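PDB 6KUN: 2-oxoglutarate-dependent dioxygenase DAO, which probably catalyses the irreversible, 2-oxoglutarate-dependent oxidation of the auxin indole-3-acetic acid to inactive 2-oxoindole-3-acetic acid. Local coordinates for residues 160-174 / 228-240. Numbering follows the deposited sequence.
Sequences YTQDSVGSPGVQVHT and HNVKHRVQCVAAV. With AKG (2-oxoglutaric acid), chain G.
H173 and H232 carry nearly the same first torsion (chi1 65° and 60°), each placing CG between its backbone N and carbonyl carbon, which swings both imidazoles off one face of the sheet toward the 2-oxoglutarate. The rings meet obliquely, planes at 53°, with H173 NE2 3.3 Å from H232 NE2 but not hydrogen-bonded to it. Each NE2 instead makes a weak hydrogen bond to AKG O2 of the carboxylate next to the keto group, 3.3 Å from H232 NE2. The keto oxygen O5 lies at the edge of both rings. On the far side, H173 ND1 donates to Q171 O at 2.9 Å, which, with the weak bond at NE2, would help set the ring's rotation. Beneath the rings the two residues form an antiparallel hydrogen-bonded pair, with H173 N to H232 O and H232 N to H173 O both at 3.0 Å. These strands, 168-173 and 232-235, belong to the jelly-roll (double-stranded beta-helix) core, and the histidines, with D175, form the HxD...H triad predicted to hold iron. Further along, G169 and V170 both face V234 in a classic beta bulge; V170 CG1, with chi1 eclipsed, comes within 3.3 Å of V234 CB, a fit that looks strained. R233 leads away to a salt bridge with E192. Beyond the bulge, C236 lays its SG over the centre of the Y160 ring, 3.5 Å from the centroid, while V240 O sits at the ring's edge. Replacing Y160 with an alanine would probably strip the C236 sulfur of its aromatic cover and open a gap beside C236 and V234. C236 N also donates to S167 O at 2.7 Å, and C236 O accepts from G166 N, both partners in the type II turn from S164 to S167.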
# COMPACT_ATOMS: atom_id res chain seq x y z
N TYR B 160 -6.10 17.67 1.84
CA TYR B 160 -5.22 18.47 1.02
C TYR B 160 -5.82 18.71 -0.36
O TYR B 160 -6.62 17.92 -0.87
CB TYR B 160 -3.88 17.78 0.87
CG TYR B 160 -3.08 17.61 2.14
CD1 TYR B 160 -3.23 18.50 3.20
CD2 TYR B 160 -2.16 16.59 2.27
CE1 TYR B 160 -2.49 18.38 4.34
CE2 TYR B 160 -1.40 16.44 3.41
CZ TYR B 160 -1.58 17.34 4.44
OH TYR B 160 -0.82 17.20 5.56
N THR B 161 -5.39 19.82 -0.97
CA THR B 161 -5.76 20.19 -2.33
C THR B 161 -4.53 20.79 -2.99
O THR B 161 -3.45 20.92 -2.38
CB THR B 161 -6.90 21.21 -2.31
OG1 THR B 161 -6.34 22.45 -1.85
CG2 THR B 161 -8.05 20.76 -1.37
N GLN B 162 -4.68 21.19 -4.25
CA GLN B 162 -3.55 21.83 -4.93
C GLN B 162 -3.07 23.06 -4.17
O GLN B 162 -1.87 23.35 -4.13
CB GLN B 162 -3.93 22.19 -6.37
CG GLN B 162 -4.26 21.00 -7.28
CD GLN B 162 -3.03 20.26 -7.81
OE1 GLN B 162 -1.88 20.66 -7.56
NE2 GLN B 162 -3.26 19.17 -8.54
N ASP B 163 -3.99 23.78 -3.52
CA ASP B 163 -3.63 24.99 -2.79
C ASP B 163 -2.92 24.72 -1.47
O ASP B 163 -2.34 25.65 -0.90
CB ASP B 163 -4.90 25.80 -2.54
CG ASP B 163 -5.58 26.24 -3.82
OD1 ASP B 163 -4.89 26.23 -4.88
OD2 ASP B 163 -6.78 26.60 -3.78
N SER B 164 -2.98 23.47 -0.96
CA SER B 164 -2.36 23.13 0.32
C SER B 164 -0.88 22.81 0.17
O SER B 164 -0.16 22.87 1.15
CB SER B 164 -3.03 21.87 0.91
OG SER B 164 -4.39 22.13 1.21
N VAL B 165 -0.43 22.44 -1.03
CA VAL B 165 0.91 21.93 -1.18
C VAL B 165 1.94 22.98 -0.79
O VAL B 165 1.91 24.13 -1.25
CB VAL B 165 1.15 21.44 -2.62
CG1 VAL B 165 2.63 21.09 -2.76
CG2 VAL B 165 0.27 20.25 -2.95
N GLY B 166 2.93 22.55 0.02
CA GLY B 166 3.94 23.41 0.56
C GLY B 166 3.58 24.08 1.88
O GLY B 166 4.36 24.88 2.39
N SER B 167 2.43 23.82 2.40
CA SER B 167 1.89 24.37 3.63
C SER B 167 2.01 23.36 4.78
O SER B 167 1.96 22.15 4.56
CB SER B 167 0.42 24.75 3.42
OG SER B 167 -0.14 25.40 4.55
N PRO B 168 2.17 23.79 6.03
CA PRO B 168 2.10 22.83 7.14
C PRO B 168 0.73 22.17 7.24
O PRO B 168 -0.31 22.84 7.24
CB PRO B 168 2.39 23.69 8.37
CG PRO B 168 3.24 24.79 7.86
CD PRO B 168 2.79 25.06 6.43
N GLY B 169 0.73 20.84 7.35
CA GLY B 169 -0.50 20.11 7.64
C GLY B 169 -0.86 20.13 9.13
O GLY B 169 -2.04 20.19 9.49
N VAL B 170 0.15 20.05 9.99
CA VAL B 170 -0.04 20.23 11.43
C VAL B 170 1.21 20.93 11.95
O VAL B 170 2.32 20.60 11.51
CB VAL B 170 -0.32 18.90 12.20
CG1 VAL B 170 -0.31 17.67 11.28
CG2 VAL B 170 0.63 18.70 13.40
N GLN B 171 1.02 21.91 12.85
CA GLN B 171 2.10 22.74 13.36
C GLN B 171 2.99 21.95 14.34
O GLN B 171 2.65 20.83 14.76
CB GLN B 171 1.56 23.96 14.12
CG GLN B 171 0.22 24.53 13.68
CD GLN B 171 -0.52 25.20 14.85
OE1 GLN B 171 -0.06 25.18 16.00
NE2 GLN B 171 -1.68 25.80 14.57
N VAL B 172 4.09 22.58 14.78
CA VAL B 172 5.10 21.89 15.58
C VAL B 172 4.62 21.70 17.02
O VAL B 172 4.36 22.67 17.73
CB VAL B 172 6.44 22.64 15.57
CG1 VAL B 172 7.42 21.83 16.41
CG2 VAL B 172 6.96 22.85 14.17
N HIS B 173 4.65 20.46 17.49
CA HIS B 173 4.24 20.16 18.84
C HIS B 173 4.86 18.85 19.27
O HIS B 173 5.43 18.11 18.46
CB HIS B 173 2.72 20.05 18.92
CG HIS B 173 2.19 18.88 18.14
ND1 HIS B 173 2.32 18.78 16.77
CD2 HIS B 173 1.59 17.74 18.54
CE1 HIS B 173 1.78 17.65 16.35
NE2 HIS B 173 1.33 17.00 17.41
N THR B 174 4.72 18.56 20.55
CA THR B 174 5.01 17.25 21.11
C THR B 174 3.66 16.64 21.46
O THR B 174 2.70 17.36 21.68
CB THR B 174 5.90 17.31 22.36
OG1 THR B 174 5.27 18.13 23.36
CG2 THR B 174 7.31 17.81 22.03
N HIS B 228 13.65 11.31 25.00
CA HIS B 228 13.41 12.62 24.43
C HIS B 228 11.98 12.74 23.90
O HIS B 228 11.56 11.94 23.06
CB HIS B 228 14.38 12.86 23.26
CG HIS B 228 14.18 14.18 22.58
ND1 HIS B 228 14.34 15.39 23.24
CD2 HIS B 228 13.82 14.49 21.31
CE1 HIS B 228 14.10 16.38 22.39
NE2 HIS B 228 13.80 15.87 21.21
N ASN B 229 11.26 13.77 24.35
CA ASN B 229 9.94 14.06 23.82
C ASN B 229 10.10 14.82 22.51
O ASN B 229 10.52 15.99 22.49
CB ASN B 229 9.09 14.82 24.83
CG ASN B 229 9.79 16.00 25.43
OD1 ASN B 229 11.02 15.99 25.63
ND2 ASN B 229 9.02 17.02 25.76
N VAL B 230 9.79 14.15 21.40
CA VAL B 230 10.23 14.61 20.09
C VAL B 230 9.26 15.66 19.56
O VAL B 230 8.05 15.50 19.61
CB VAL B 230 10.37 13.41 19.14
CG1 VAL B 230 9.02 12.62 18.98
CG2 VAL B 230 10.87 13.87 17.80
N LYS B 231 9.81 16.77 19.05
CA LYS B 231 9.00 17.75 18.37
C LYS B 231 8.77 17.27 16.95
O LYS B 231 9.70 16.77 16.30
CB LYS B 231 9.64 19.12 18.36
CG LYS B 231 9.83 19.74 19.74
CD LYS B 231 10.39 21.16 19.59
CE LYS B 231 10.51 21.88 20.94
NZ LYS B 231 11.10 23.24 20.78
N HIS B 232 7.51 17.39 16.49
CA HIS B 232 7.16 16.93 15.17
C HIS B 232 6.07 17.81 14.56
O HIS B 232 5.34 18.52 15.26
CB HIS B 232 6.72 15.45 15.13
CG HIS B 232 5.53 15.14 15.99
ND1 HIS B 232 5.61 14.98 17.35
CD2 HIS B 232 4.24 14.90 15.67
CE1 HIS B 232 4.42 14.69 17.84
NE2 HIS B 232 3.57 14.63 16.83
N ARG B 233 6.01 17.73 13.24
CA ARG B 233 5.01 18.45 12.46
C ARG B 233 4.71 17.61 11.22
O ARG B 233 5.31 16.56 10.98
CB ARG B 233 5.52 19.84 12.10
CG ARG B 233 6.60 19.81 11.05
CD ARG B 233 7.33 21.14 10.91
NE ARG B 233 8.36 21.05 9.87
CZ ARG B 233 9.10 22.07 9.45
NH1 ARG B 233 8.92 23.27 9.99
NH2 ARG B 233 10.01 21.90 8.50
N VAL B 234 3.79 18.11 10.41
CA VAL B 234 3.44 17.45 9.15
C VAL B 234 3.31 18.51 8.06
O VAL B 234 2.37 19.31 8.09
CB VAL B 234 2.13 16.65 9.27
CG1 VAL B 234 1.75 16.11 7.90
CG2 VAL B 234 2.30 15.52 10.25
N GLN B 235 4.25 18.51 7.12
CA GLN B 235 4.12 19.35 5.93
C GLN B 235 3.19 18.70 4.92
O GLN B 235 3.21 17.49 4.73
CB GLN B 235 5.47 19.55 5.25
CG GLN B 235 6.36 20.59 5.86
CD GLN B 235 7.63 20.77 5.04
OE1 GLN B 235 7.70 20.32 3.89
NE2 GLN B 235 8.63 21.41 5.63
N CYS B 236 2.40 19.53 4.25
CA CYS B 236 1.62 19.06 3.10
C CYS B 236 2.57 18.92 1.91
O CYS B 236 3.18 19.90 1.46
CB CYS B 236 0.48 20.01 2.75
SG CYS B 236 -0.34 19.47 1.17
N VAL B 237 2.70 17.70 1.43
CA VAL B 237 3.67 17.41 0.39
C VAL B 237 3.00 16.98 -0.90
O VAL B 237 3.70 16.78 -1.90
CB VAL B 237 4.68 16.34 0.86
CG1 VAL B 237 5.34 16.79 2.18
CG2 VAL B 237 4.01 14.99 1.02
N ALA B 238 1.68 16.88 -0.92
CA ALA B 238 0.98 16.45 -2.13
C ALA B 238 -0.44 16.97 -2.09
O ALA B 238 -0.97 17.32 -1.03
CB ALA B 238 0.99 14.93 -2.28
N ALA B 239 -1.07 16.99 -3.27
CA ALA B 239 -2.42 17.53 -3.41
C ALA B 239 -3.50 16.47 -3.24
O ALA B 239 -4.58 16.59 -3.83
CB ALA B 239 -2.57 18.21 -4.78
N VAL B 240 -3.23 15.42 -2.47
CA VAL B 240 -4.24 14.40 -2.19
C VAL B 240 -4.42 14.22 -0.69
O VAL B 240 -3.50 14.50 0.09
CB VAL B 240 -3.85 13.06 -2.85
CG1 VAL B 240 -3.62 13.27 -4.34
CG2 VAL B 240 -2.58 12.51 -2.22
C1 AKG G . 0.66 13.29 15.78
O1 AKG G . 0.93 12.10 15.55
O2 AKG G . 0.36 13.70 16.93
C2 AKG G . 0.69 14.25 14.68
O5 AKG G . 1.43 15.21 14.72
C3 AKG G . -0.22 14.04 13.48
C4 AKG G . -0.23 12.56 13.11
C5 AKG G . -1.11 12.35 11.90
O3 AKG G . -0.58 11.99 10.83
O4 AKG G . -2.34 12.55 12.02
O HOH W 1 1.58 15.41 3.97